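Local structure of integrase (Enterobacteria phage lambda, 1AE9) at residues D7-I12 and L75-K80; E28-T33 and H132-L137; D84-I89 and T94-T99. The protein catalyses the site-specific recombination that integrates the phage genome into the host chromosome and, together with excisionase, the excision of the prophage. All coordinates share one frame; numbering follows the deposited sequence.

All three contacts lie in the tyrosine recombinase catalytic domain. Contacts 1 and 2 have centres about 10 Å apart and share a core: the Tyr9 ring packs on Val31 and Leu134 of contact 2, and Ile77 packs on Val32. The centre of contact 3 lies about 17 Å from the centres of both others. It shares helix 79-90 with contact 1 and meets contact 2 through Leu29 on Ile95 and Ile96 and a Lys85-Glu28 salt bridge. Along the chain the segments of contacts 1 and 2 alternate, and contact 3 falls between the halves of contact 2. Helix 21-33 of contact 2 also packs against contacts 1 and 3, tying them to the Arg135 helix.

Contact 1 (D7-I12 and L75-K80); sequences DEYLKI and LGISMK
Leu75 fits its two methyl groups against neighbouring side chains of helix 6-15, Tyr9 and Leu10, where the turn of a short β-hairpin (strands 71-72 and 77-78) meets the helical core of the tyrosine recombinase catalytic domain. CD1 of Leu75 lies over one face of the Tyr9 ring in a CH-π contact, 3.9 Å from the ring centroid and 18° off the ring normal. It is displaced toward the rim, and Tyr9 CD1 is its closest ring atom. The other methyl, CD2, turns to Leu10 and comes within 3.7 Å of Leu10 CG; the two leucines run alongside in opposite senses. Farther along the ring, Ile77 CD1 approaches the phenol end obliquely, 3.6 Å from Tyr9 OH. Tyr9 can bridge both hairpin residues because its CG is anti to the backbone N (chi1 162°), which sends the ring out from the helix toward 75-80.

Behind this first shell, Tyr9 also packs on Met27 and Val31 of helix 21-33 and on Leu134 and Leu137 of helix 133-145, so the ring is a junction of three helices and the hairpin. The hairpin contains a G1 β-bulge, in which Gly76 and Ile77 both face Ile72; Gly76 takes the positive phi of 67°. On the outer side of helix 6-15, Asp7 OD1 forms a salt bridge with Lys85 NZ of the second subunit. Past Ile77, Ser78 occupies the N-cap position of helix 79-90, with a weak hydrogen bond from Glu81 N to Ser78 OG.

Contact 2 (E28-T33 and H132-L137); sequences ELAVVT and HELRSL
Leu134 is the main bump of this helix-helix contact in the α-helical core of the tyrosine recombinase catalytic domain: it straddles Ala30 and Val31, with CB and CD1 against the Ala30 methyl and CD2 against Val31 CG2. The short segments of helices 21-33 and 133-145 cross at -39°, with their axes 7.9 Å apart at closest approach. The small Ala30 is consistent with this close approach: its CB meets both Leu134 CB and Leu134 CD1 at 4.0 Å, so the methyl sits against the base and one branch of the leucine. The other branch reaches the neighbouring residue, with Leu134 CD2 3.9 Å from Val31 CG2, and the two side chains lie roughly perpendicular. Val31 has CG1 anti to the backbone N (chi1 177°), an orientation that turns CG2 into the interface. A turn later, Leu137 flanks the same methyl group more loosely, its CD2 lying 4.4 Å from Val31 CG2.

The ring of Tyr9 closes one flank of this apolar patch, while Phe131 packs on Ala30. Arg135, a predicted active-site residue, directs its CB away from helix 21-33; its guanidinium group is held by the carbonyls of Gly34, through NH1, and Leu155, through NH2. His132, also predicted to be in the active site, donates from ND1 to Glu133 OE2, which it meets from above the carboxylate plane. Within segment 28-33, Thr33 at the helix end turns back on Leu29 O, which accepts from Thr33 N and, at 2.7 Å, from Thr33 OG1, the two donors arriving from opposite faces of its carbonyl plane.

Contact 3 (D84-I89 and T94-T99); sequences DKCKEI and TIIAST
Cys86 and Ile95 mark the nearest approach of the two backbones, with their CA atoms 6.1 Å apart where the irregular chain 94-99 runs beside helix 79-90 in broadly the same direction, the helix widening into a π-type turn at 86-89. Cys86 supplies the helix side of the contact. Its CB points toward the neighbouring chain and lies 3.4 Å from Ile95 O, besides meeting the branch methyl Ile95 CG2 at 3.9 Å. The sulfur sits anti to its own carbonyl carbon (chi1 -72°) and extends to the tip of Ile96, where Cys86 SG is 3.8 Å from Ile96 CD1. Ile96 reaches it although its CB points away from the helix: chi2 of -53° folds CD1 back toward Cys86.

The loop is braced from within by Thr94 OG1, which donates to Ile96 O at 2.8 Å from above the carbonyl plane. Leu29 of helix 21-33 backs both isoleucines, and Trp45 contacts Cys86 and Ile95 while forming a cation-π interaction with Lys87. Between the two segments themselves the contact is apolar apart from the approach of Ile95 O to Cys86. Dispersion and shape around CB and SG of Cys86, not a directional bond, therefore probably hold this pair of segments together, and the polar and charged interactions are made within each segment or with other parts of the fold.

Contact 1 (D7-I12 and L75-K80)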
ATOM      1  N   ASP A   7      -3.866 -29.229  -4.653  1.00 17.34           N
ATOM      2  CA  ASP A   7      -4.649 -29.686  -3.502  1.00 18.15           C
ATOM      3  C   ASP A   7      -4.658 -28.611  -2.397  1.00 17.90           C
ATOM      4  O   ASP A   7      -5.686 -28.389  -1.744  1.00 17.92           O
ATOM      5  CB  ASP A   7      -4.121 -31.035  -2.970  1.00 19.02           C
ATOM      6  CG  ASP A   7      -5.141 -31.773  -2.080  1.00 20.70           C
ATOM      7  OD1 ASP A   7      -6.221 -32.164  -2.573  1.00 21.30           O
ATOM      8  OD2 ASP A   7      -4.862 -31.977  -0.881  1.00 20.15           O
ATOM      9  N   GLU A   8      -3.532 -27.924  -2.219  1.00 17.24           N
ATOM     10  CA  GLU A   8      -3.423 -26.869  -1.214  1.00 16.55           C
ATOM     11  C   GLU A   8      -4.296 -25.680  -1.598  1.00 16.15           C
ATOM     12  O   GLU A   8      -4.901 -25.051  -0.727  1.00 17.40           O
ATOM     13  CB  GLU A   8      -1.961 -26.447  -1.023  1.00 17.01           C
ATOM     14  CG  GLU A   8      -1.127 -27.505  -0.300  1.00 20.37           C
ATOM     15  CD  GLU A   8       0.368 -27.208  -0.278  1.00 22.80           C
ATOM     16  OE1 GLU A   8       0.851 -26.427  -1.124  1.00 25.28           O
ATOM     17  OE2 GLU A   8       1.071 -27.777   0.585  1.00 23.34           O
ATOM     18  N   TYR A   9      -4.377 -25.391  -2.896  1.00 15.51           N
ATOM     19  CA  TYR A   9      -5.218 -24.306  -3.409  1.00 15.72           C
ATOM     20  C   TYR A   9      -6.667 -24.564  -2.992  1.00 15.93           C
ATOM     21  O   TYR A   9      -7.388 -23.640  -2.599  1.00 14.06           O
ATOM     22  CB  TYR A   9      -5.123 -24.242  -4.945  1.00 15.77           C
ATOM     23  CG  TYR A   9      -6.232 -23.468  -5.645  1.00 15.68           C
ATOM     24  CD1 TYR A   9      -7.501 -24.027  -5.806  1.00 16.21           C
ATOM     25  CD2 TYR A   9      -6.018 -22.177  -6.135  1.00 15.31           C
ATOM     26  CE1 TYR A   9      -8.535 -23.322  -6.429  1.00 16.80           C
ATOM     27  CE2 TYR A   9      -7.051 -21.459  -6.767  1.00 15.76           C
ATOM     28  CZ  TYR A   9      -8.305 -22.042  -6.905  1.00 17.03           C
ATOM     29  OH  TYR A   9      -9.344 -21.366  -7.506  1.00 15.59           O
ATOM     30  N   LEU A  10      -7.100 -25.819  -3.102  1.00 16.33           N
ATOM     31  CA  LEU A  10      -8.465 -26.192  -2.739  1.00 15.08           C
ATOM     32  C   LEU A  10      -8.745 -26.064  -1.239  1.00 15.08           C
ATOM     33  O   LEU A  10      -9.867 -25.722  -0.842  1.00 15.55           O
ATOM     34  CB  LEU A  10      -8.794 -27.604  -3.256  1.00 15.17           C
ATOM     35  CG  LEU A  10      -8.927 -27.710  -4.787  1.00 15.48           C
ATOM     36  CD1 LEU A  10      -9.111 -29.155  -5.227  1.00 14.50           C
ATOM     37  CD2 LEU A  10     -10.092 -26.868  -5.272  1.00 14.55           C
ATOM     38  N   LYS A  11      -7.741 -26.325  -0.402  1.00 15.24           N
ATOM     39  CA  LYS A  11      -7.919 -26.197   1.054  1.00 15.23           C
ATOM     40  C   LYS A  11      -8.136 -24.718   1.397  1.00 15.45           C
ATOM     41  O   LYS A  11      -9.019 -24.371   2.190  1.00 15.64           O
ATOM     42  CB  LYS A  11      -6.699 -26.736   1.812  1.00 14.79           C
ATOM     43  CG  LYS A  11      -6.334 -28.178   1.495  1.00 16.36           C
ATOM     44  CD  LYS A  11      -7.487 -29.135   1.769  1.00 18.51           C
ATOM     45  CE  LYS A  11      -7.051 -30.584   1.574  1.00 19.39           C
ATOM     46  NZ  LYS A  11      -8.186 -31.525   1.714  1.00 19.81           N
ATOM     47  N   ILE A  12      -7.331 -23.850   0.791  1.00 15.68           N
ATOM     48  CA  ILE A  12      -7.438 -22.410   1.007  1.00 14.89           C
ATOM     49  C   ILE A  12      -8.771 -21.909   0.446  1.00 16.53           C
ATOM     50  O   ILE A  12      -9.442 -21.071   1.063  1.00 16.21           O
ATOM     51  CB  ILE A  12      -6.265 -21.659   0.334  1.00 14.35           C
ATOM     52  CG1 ILE A  12      -4.940 -22.082   0.984  1.00 14.32           C
ATOM     53  CG2 ILE A  12      -6.485 -20.145   0.420  1.00 12.47           C
ATOM     54  CD1 ILE A  12      -3.682 -21.506   0.330  1.00 13.60           C
ATOM     55  N   LEU A  75      -8.249 -28.231 -11.692  1.00 23.36           N
ATOM     56  CA  LEU A  75      -9.068 -27.663 -10.629  1.00 22.82           C
ATOM     57  C   LEU A  75     -10.501 -27.376 -11.051  1.00 22.94           C
ATOM     58  O   LEU A  75     -11.306 -26.908 -10.245  1.00 23.69           O
ATOM     59  CB  LEU A  75      -8.413 -26.387 -10.095  1.00 21.76           C
ATOM     60  CG  LEU A  75      -7.078 -26.593  -9.380  1.00 22.52           C
ATOM     61  CD1 LEU A  75      -6.403 -25.256  -9.147  1.00 21.76           C
ATOM     62  CD2 LEU A  75      -7.309 -27.322  -8.066  1.00 21.55           C
ATOM     63  N   GLY A  76     -10.824 -27.682 -12.304  1.00 23.61           N
ATOM     64  CA  GLY A  76     -12.167 -27.443 -12.799  1.00 22.92           C
ATOM     65  C   GLY A  76     -12.496 -25.960 -12.894  1.00 23.01           C
ATOM     66  O   GLY A  76     -13.625 -25.551 -12.607  1.00 22.73           O
ATOM     67  N   ILE A  77     -11.515 -25.157 -13.292  1.00 22.62           N
ATOM     68  CA  ILE A  77     -11.718 -23.717 -13.424  1.00 21.27           C
ATOM     69  C   ILE A  77     -11.964 -23.342 -14.875  1.00 20.74           C
ATOM     70  O   ILE A  77     -11.150 -23.639 -15.749  1.00 21.18           O
ATOM     71  CB  ILE A  77     -10.507 -22.915 -12.902  1.00 19.41           C
ATOM     72  CG1 ILE A  77     -10.317 -23.160 -11.406  1.00 18.02           C
ATOM     73  CG2 ILE A  77     -10.722 -21.426 -13.156  1.00 19.10           C
ATOM     74  CD1 ILE A  77      -9.010 -22.623 -10.854  1.00 17.54           C
ATOM     75  N   SER A  78     -13.112 -22.733 -15.136  1.00 20.36           N
ATOM     76  CA  SER A  78     -13.443 -22.293 -16.478  1.00 21.32           C
ATOM     77  C   SER A  78     -13.363 -20.779 -16.466  1.00 20.78           C
ATOM     78  O   SER A  78     -14.036 -20.134 -15.667  1.00 19.73           O
ATOM     79  CB  SER A  78     -14.857 -22.730 -16.844  1.00 22.18           C
ATOM     80  OG  SER A  78     -15.300 -22.090 -18.035  1.00 23.13           O
ATOM     81  N   MET A  79     -12.550 -20.212 -17.352  1.00 21.68           N
ATOM     82  CA  MET A  79     -12.408 -18.763 -17.408  1.00 21.79           C
ATOM     83  C   MET A  79     -13.739 -18.070 -17.680  1.00 21.79           C
ATOM     84  O   MET A  79     -14.060 -17.085 -17.017  1.00 22.84           O
ATOM     85  CB  MET A  79     -11.352 -18.347 -18.443  1.00 22.28           C
ATOM     86  CG  MET A  79     -10.987 -16.850 -18.401  1.00 22.58           C
ATOM     87  SD  MET A  79      -9.504 -16.463 -19.338  1.00 25.49           S
ATOM     88  CE  MET A  79      -9.685 -14.708 -19.573  1.00 25.04           C
ATOM     89  N   LYS A  80     -14.530 -18.601 -18.614  1.00 22.15           N
ATOM     90  CA  LYS A  80     -15.824 -18.002 -18.949  1.00 21.88           C
ATOM     91  C   LYS A  80     -16.764 -18.023 -17.752  1.00 23.18           C
ATOM     92  O   LYS A  80     -17.407 -17.016 -17.448  1.00 22.98           O
ATOM     93  CB  LYS A  80     -16.463 -18.726 -20.140  1.00 22.45           C
TER

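Contact 2 (E28-T33 and H132-L137)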
ATOM      1  N   GLU A  28      -9.479 -17.861  -8.641  1.00 13.69           N
ATOM      2  CA  GLU A  28      -9.741 -18.568  -9.887  1.00 14.82           C
ATOM      3  C   GLU A  28      -9.156 -17.819 -11.081  1.00 16.20           C
ATOM      4  O   GLU A  28      -8.496 -18.416 -11.938  1.00 15.63           O
ATOM      5  CB  GLU A  28     -11.237 -18.758 -10.084  1.00 16.40           C
ATOM      6  CG  GLU A  28     -11.853 -19.750  -9.128  1.00 19.75           C
ATOM      7  CD  GLU A  28     -13.350 -19.902  -9.318  1.00 24.15           C
ATOM      8  OE1 GLU A  28     -13.956 -19.106 -10.066  1.00 23.91           O
ATOM      9  OE2 GLU A  28     -13.931 -20.818  -8.701  1.00 28.31           O
ATOM     10  N   LEU A  29      -9.367 -16.506 -11.116  1.00 15.90           N
ATOM     11  CA  LEU A  29      -8.869 -15.687 -12.211  1.00 15.23           C
ATOM     12  C   LEU A  29      -7.334 -15.693 -12.264  1.00 15.55           C
ATOM     13  O   LEU A  29      -6.741 -15.698 -13.339  1.00 16.00           O
ATOM     14  CB  LEU A  29      -9.422 -14.263 -12.091  1.00 17.27           C
ATOM     15  CG  LEU A  29      -9.684 -13.503 -13.394  1.00 21.22           C
ATOM     16  CD1 LEU A  29     -10.754 -14.224 -14.219  1.00 19.74           C
ATOM     17  CD2 LEU A  29     -10.135 -12.079 -13.078  1.00 22.38           C
ATOM     18  N   ALA A  30      -6.690 -15.736 -11.105  1.00 14.77           N
ATOM     19  CA  ALA A  30      -5.235 -15.760 -11.041  1.00 14.46           C
ATOM     20  C   ALA A  30      -4.669 -17.046 -11.647  1.00 16.63           C
ATOM     21  O   ALA A  30      -3.660 -17.009 -12.359  1.00 16.80           O
ATOM     22  CB  ALA A  30      -4.775 -15.626  -9.599  1.00 12.57           C
ATOM     23  N   VAL A  31      -5.309 -18.175 -11.354  1.00 16.85           N
ATOM     24  CA  VAL A  31      -4.850 -19.467 -11.864  1.00 17.46           C
ATOM     25  C   VAL A  31      -5.175 -19.683 -13.343  1.00 16.88           C
ATOM     26  O   VAL A  31      -4.334 -20.156 -14.094  1.00 18.63           O
ATOM     27  CB  VAL A  31      -5.392 -20.663 -11.008  1.00 17.82           C
ATOM     28  CG1 VAL A  31      -4.959 -22.008 -11.614  1.00 14.84           C
ATOM     29  CG2 VAL A  31      -4.870 -20.561  -9.569  1.00 15.70           C
ATOM     30  N   VAL A  32      -6.370 -19.304 -13.778  1.00 16.87           N
ATOM     31  CA  VAL A  32      -6.733 -19.506 -15.173  1.00 16.69           C
ATOM     32  C   VAL A  32      -6.109 -18.505 -16.165  1.00 18.51           C
ATOM     33  O   VAL A  32      -5.969 -18.817 -17.350  1.00 18.59           O
ATOM     34  CB  VAL A  32      -8.280 -19.623 -15.348  1.00 16.75           C
ATOM     35  CG1 VAL A  32      -8.950 -18.263 -15.321  1.00 15.37           C
ATOM     36  CG2 VAL A  32      -8.616 -20.373 -16.625  1.00 16.40           C
ATOM     37  N   THR A  33      -5.739 -17.308 -15.705  1.00 18.80           N
ATOM     38  CA  THR A  33      -5.118 -16.329 -16.606  1.00 17.36           C
ATOM     39  C   THR A  33      -3.605 -16.247 -16.406  1.00 17.87           C
ATOM     40  O   THR A  33      -2.889 -15.748 -17.275  1.00 19.41           O
ATOM     41  CB  THR A  33      -5.691 -14.885 -16.451  1.00 16.67           C
ATOM     42  OG1 THR A  33      -5.269 -14.324 -15.200  1.00 17.02           O
ATOM     43  CG2 THR A  33      -7.213 -14.872 -16.536  1.00 15.81           C
ATOM     44  N   HIS A 132       0.837 -14.353  -4.803  1.00 19.89           N
ATOM     45  CA  HIS A 132       1.702 -14.430  -5.976  1.00 23.56           C
ATOM     46  C   HIS A 132       1.996 -15.876  -6.394  1.00 22.93           C
ATOM     47  O   HIS A 132       2.216 -16.154  -7.575  1.00 23.42           O
ATOM     48  CB  HIS A 132       3.027 -13.694  -5.761  1.00 27.48           C
ATOM     49  CG  HIS A 132       3.981 -13.851  -6.909  1.00 35.66           C
ATOM     50  ND1 HIS A 132       5.030 -14.748  -6.893  1.00 39.27           N
ATOM     51  CD2 HIS A 132       3.993 -13.286  -8.144  1.00 38.33           C
ATOM     52  CE1 HIS A 132       5.642 -14.735  -8.066  1.00 39.86           C
ATOM     53  NE2 HIS A 132       5.032 -13.857  -8.843  1.00 40.43           N
ATOM     54  N   GLU A 133       1.992 -16.802  -5.444  1.00 22.64           N
ATOM     55  CA  GLU A 133       2.279 -18.189  -5.780  1.00 22.60           C
ATOM     56  C   GLU A 133       1.252 -18.820  -6.714  1.00 22.16           C
ATOM     57  O   GLU A 133       1.513 -19.872  -7.311  1.00 23.10           O
ATOM     58  CB  GLU A 133       2.490 -19.027  -4.515  1.00 23.96           C
ATOM     59  CG  GLU A 133       3.945 -19.026  -4.028  1.00 28.36           C
ATOM     60  CD  GLU A 133       4.560 -17.626  -3.958  1.00 32.41           C
ATOM     61  OE1 GLU A 133       4.216 -16.868  -3.030  1.00 33.26           O
ATOM     62  OE2 GLU A 133       5.392 -17.278  -4.830  1.00 34.53           O
ATOM     63  N   LEU A 134       0.111 -18.155  -6.883  1.00 18.70           N
ATOM     64  CA  LEU A 134      -0.940 -18.651  -7.767  1.00 18.32           C
ATOM     65  C   LEU A 134      -0.511 -18.547  -9.235  1.00 17.37           C
ATOM     66  O   LEU A 134      -1.014 -19.280 -10.081  1.00 16.70           O
ATOM     67  CB  LEU A 134      -2.253 -17.888  -7.528  1.00 17.66           C
ATOM     68  CG  LEU A 134      -2.917 -18.151  -6.172  1.00 16.89           C
ATOM     69  CD1 LEU A 134      -4.119 -17.254  -5.993  1.00 15.70           C
ATOM     70  CD2 LEU A 134      -3.329 -19.607  -6.078  1.00 15.13           C
ATOM     71  N   ARG A 135       0.423 -17.642  -9.520  1.00 17.21           N
ATOM     72  CA  ARG A 135       0.950 -17.441 -10.874  1.00 18.64           C
ATOM     73  C   ARG A 135       1.877 -18.611 -11.255  1.00 19.08           C
ATOM     74  O   ARG A 135       1.837 -19.106 -12.382  1.00 18.45           O
ATOM     75  CB  ARG A 135       1.689 -16.099 -10.945  1.00 18.07           C
ATOM     76  CG  ARG A 135       2.287 -15.740 -12.295  1.00 18.69           C
ATOM     77  CD  ARG A 135       2.662 -14.248 -12.328  1.00 16.61           C
ATOM     78  NE  ARG A 135       3.789 -13.956 -13.220  1.00 18.68           N
ATOM     79  CZ  ARG A 135       3.694 -13.673 -14.520  1.00 19.81           C
ATOM     80  NH1 ARG A 135       2.512 -13.631 -15.129  1.00 19.05           N
ATOM     81  NH2 ARG A 135       4.800 -13.420 -15.218  1.00 20.02           N
ATOM     82  N   SER A 136       2.691 -19.061 -10.301  1.00 20.12           N
ATOM     83  CA  SER A 136       3.589 -20.197 -10.522  1.00 21.16           C
ATOM     84  C   SER A 136       2.736 -21.455 -10.660  1.00 20.10           C
ATOM     85  O   SER A 136       3.034 -22.322 -11.482  1.00 21.20           O
ATOM     86  CB  SER A 136       4.549 -20.377  -9.343  1.00 21.99           C
ATOM     87  OG  SER A 136       5.331 -19.219  -9.140  1.00 30.53           O
ATOM     88  N   LEU A 137       1.683 -21.559  -9.847  1.00 18.65           N
ATOM     89  CA  LEU A 137       0.793 -22.712  -9.918  1.00 18.55           C
ATOM     90  C   LEU A 137       0.172 -22.767 -11.311  1.00 19.59           C
ATOM     91  O   LEU A 137       0.162 -23.824 -11.945  1.00 20.74           O
ATOM     92  CB  LEU A 137      -0.289 -22.656  -8.830  1.00 17.02           C
ATOM     93  CG  LEU A 137      -1.346 -23.777  -8.825  1.00 17.70           C
ATOM     94  CD1 LEU A 137      -0.698 -25.148  -8.734  1.00 16.63           C
ATOM     95  CD2 LEU A 137      -2.309 -23.573  -7.681  1.00 16.91           C
TER

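Contact 3 (D84-I89 and T94-T99)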
ATOM      1  N   ASP A  84     -18.241 -14.885 -15.719  1.00 23.40           N
ATOM      2  CA  ASP A  84     -19.691 -14.735 -15.563  1.00 24.50           C
ATOM      3  C   ASP A  84     -20.010 -14.458 -14.100  1.00 24.98           C
ATOM      4  O   ASP A  84     -20.805 -13.564 -13.784  1.00 23.48           O
ATOM      5  CB  ASP A  84     -20.435 -15.993 -16.022  1.00 26.99           C
ATOM      6  CG  ASP A  84     -20.525 -16.105 -17.533  1.00 29.35           C
ATOM      7  OD1 ASP A  84     -20.032 -15.203 -18.246  1.00 30.37           O
ATOM      8  OD2 ASP A  84     -21.093 -17.108 -18.009  1.00 31.46           O
ATOM      9  N   LYS A  85     -19.368 -15.212 -13.211  1.00 24.20           N
ATOM     10  CA  LYS A  85     -19.567 -15.036 -11.777  1.00 24.08           C
ATOM     11  C   LYS A  85     -19.094 -13.651 -11.323  1.00 22.73           C
ATOM     12  O   LYS A  85     -19.756 -13.004 -10.515  1.00 21.94           O
ATOM     13  CB  LYS A  85     -18.845 -16.149 -11.000  1.00 25.87           C
ATOM     14  CG  LYS A  85     -19.545 -17.511 -11.088  1.00 29.51           C
ATOM     15  CD  LYS A  85     -18.566 -18.692 -11.214  1.00 32.25           C
ATOM     16  CE  LYS A  85     -17.644 -18.849 -10.011  1.00 32.45           C
ATOM     17  NZ  LYS A  85     -16.763 -20.049 -10.147  1.00 30.56           N
ATOM     18  N   CYS A  86     -17.963 -13.188 -11.850  1.00 21.78           N
ATOM     19  CA  CYS A  86     -17.442 -11.870 -11.489  1.00 21.08           C
ATOM     20  C   CYS A  86     -18.459 -10.804 -11.888  1.00 22.45           C
ATOM     21  O   CYS A  86     -18.739  -9.874 -11.125  1.00 21.74           O
ATOM     22  CB  CYS A  86     -16.105 -11.594 -12.194  1.00 19.85           C
ATOM     23  SG  CYS A  86     -14.662 -12.527 -11.597  1.00 16.33           S
ATOM     24  N   LYS A  87     -19.040 -10.972 -13.074  1.00 23.68           N
ATOM     25  CA  LYS A  87     -20.029 -10.035 -13.596  1.00 26.08           C
ATOM     26  C   LYS A  87     -21.309 -10.031 -12.765  1.00 26.75           C
ATOM     27  O   LYS A  87     -21.785  -8.981 -12.334  1.00 26.08           O
ATOM     28  CB  LYS A  87     -20.360 -10.392 -15.048  1.00 27.18           C
ATOM     29  CG  LYS A  87     -21.151  -9.332 -15.808  1.00 29.57           C
ATOM     30  CD  LYS A  87     -20.288  -8.111 -16.067  1.00 31.71           C
ATOM     31  CE  LYS A  87     -20.968  -7.107 -16.970  1.00 33.30           C
ATOM     32  NZ  LYS A  87     -20.125  -5.892 -17.156  1.00 34.81           N
ATOM     33  N   GLU A  88     -21.838 -11.221 -12.508  1.00 28.44           N
ATOM     34  CA  GLU A  88     -23.081 -11.380 -11.756  1.00 29.77           C
ATOM     35  C   GLU A  88     -22.983 -11.067 -10.259  1.00 29.31           C
ATOM     36  O   GLU A  88     -23.874 -10.427  -9.694  1.00 27.74           O
ATOM     37  CB  GLU A  88     -23.618 -12.808 -11.946  1.00 33.05           C
ATOM     38  CG  GLU A  88     -23.801 -13.231 -13.419  1.00 38.33           C
ATOM     39  CD  GLU A  88     -24.121 -14.722 -13.608  1.00 41.03           C
ATOM     40  OE1 GLU A  88     -23.905 -15.527 -12.666  1.00 43.12           O
ATOM     41  OE2 GLU A  88     -24.583 -15.086 -14.714  1.00 40.57           O
ATOM     42  N   ILE A  89     -21.886 -11.488  -9.635  1.00 28.51           N
ATOM     43  CA  ILE A  89     -21.680 -11.312  -8.196  1.00 28.05           C
ATOM     44  C   ILE A  89     -20.984 -10.030  -7.751  1.00 26.43           C
ATOM     45  O   ILE A  89     -21.326  -9.469  -6.712  1.00 26.00           O
ATOM     46  CB  ILE A  89     -20.894 -12.513  -7.601  1.00 29.37           C
ATOM     47  CG1 ILE A  89     -21.544 -13.835  -8.030  1.00 30.49           C
ATOM     48  CG2 ILE A  89     -20.822 -12.405  -6.077  1.00 28.88           C
ATOM     49  CD1 ILE A  89     -23.019 -13.935  -7.681  1.00 33.52           C
ATOM     50  N   THR A  94     -14.308  -2.853 -12.859  1.00 19.14           N
ATOM     51  CA  THR A  94     -13.158  -3.744 -12.885  1.00 17.50           C
ATOM     52  C   THR A  94     -13.725  -5.160 -12.730  1.00 17.49           C
ATOM     53  O   THR A  94     -14.728  -5.357 -12.037  1.00 17.63           O
ATOM     54  CB  THR A  94     -12.153  -3.425 -11.744  1.00 17.11           C
ATOM     55  OG1 THR A  94     -12.847  -3.276 -10.495  1.00 15.53           O
ATOM     56  CG2 THR A  94     -11.378  -2.158 -12.061  1.00 16.83           C
ATOM     57  N   ILE A  95     -13.133  -6.129 -13.416  1.00 17.49           N
ATOM     58  CA  ILE A  95     -13.609  -7.511 -13.348  1.00 18.20           C
ATOM     59  C   ILE A  95     -13.642  -8.014 -11.895  1.00 19.30           C
ATOM     60  O   ILE A  95     -14.609  -8.654 -11.471  1.00 18.87           O
ATOM     61  CB  ILE A  95     -12.769  -8.414 -14.262  1.00 16.35           C
ATOM     62  CG1 ILE A  95     -12.957  -7.957 -15.717  1.00 15.73           C
ATOM     63  CG2 ILE A  95     -13.158  -9.876 -14.071  1.00 15.84           C
ATOM     64  CD1 ILE A  95     -12.112  -8.691 -16.742  1.00 14.08           C
ATOM     65  N   ILE A  96     -12.578  -7.727 -11.149  1.00 19.77           N
ATOM     66  CA  ILE A  96     -12.481  -8.075  -9.731  1.00 20.03           C
ATOM     67  C   ILE A  96     -12.836  -6.756  -9.036  1.00 18.97           C
ATOM     68  O   ILE A  96     -12.269  -5.716  -9.365  1.00 19.70           O
ATOM     69  CB  ILE A  96     -11.031  -8.501  -9.337  1.00 20.19           C
ATOM     70  CG1 ILE A  96     -10.671  -9.823 -10.007  1.00 23.39           C
ATOM     71  CG2 ILE A  96     -10.927  -8.709  -7.851  1.00 24.19           C
ATOM     72  CD1 ILE A  96     -11.695 -10.915  -9.751  1.00 22.73           C
ATOM     73  N   ALA A  97     -13.802  -6.788  -8.123  1.00 17.05           N
ATOM     74  CA  ALA A  97     -14.235  -5.586  -7.406  1.00 17.53           C
ATOM     75  C   ALA A  97     -14.781  -5.971  -6.034  1.00 16.95           C
ATOM     76  O   ALA A  97     -15.107  -7.137  -5.794  1.00 17.02           O
ATOM     77  CB  ALA A  97     -15.316  -4.837  -8.224  1.00 15.66           C
ATOM     78  N   SER A  98     -14.866  -5.001  -5.130  1.00 17.37           N
ATOM     79  CA  SER A  98     -15.375  -5.254  -3.787  1.00 19.07           C
ATOM     80  C   SER A  98     -16.896  -5.335  -3.799  1.00 21.46           C
ATOM     81  O   SER A  98     -17.529  -5.085  -4.821  1.00 21.45           O
ATOM     82  CB  SER A  98     -14.947  -4.130  -2.845  1.00 19.02           C
ATOM     83  OG  SER A  98     -15.641  -2.927  -3.151  1.00 18.93           O
ATOM     84  N   THR A  99     -17.475  -5.594  -2.632  1.00 24.42           N
ATOM     85  CA  THR A  99     -18.924  -5.682  -2.471  1.00 27.59           C
ATOM     86  C   THR A  99     -19.597  -4.361  -2.829  1.00 26.70           C
ATOM     87  O   THR A  99     -20.798  -4.315  -3.071  1.00 27.34           O
ATOM     88  CB  THR A  99     -19.290  -6.005  -1.014  1.00 31.09           C
ATOM     89  OG1 THR A  99     -18.335  -6.932  -0.477  1.00 38.25           O
ATOM     90  CG2 THR A  99     -20.672  -6.627  -0.943  1.00 35.03           C
TER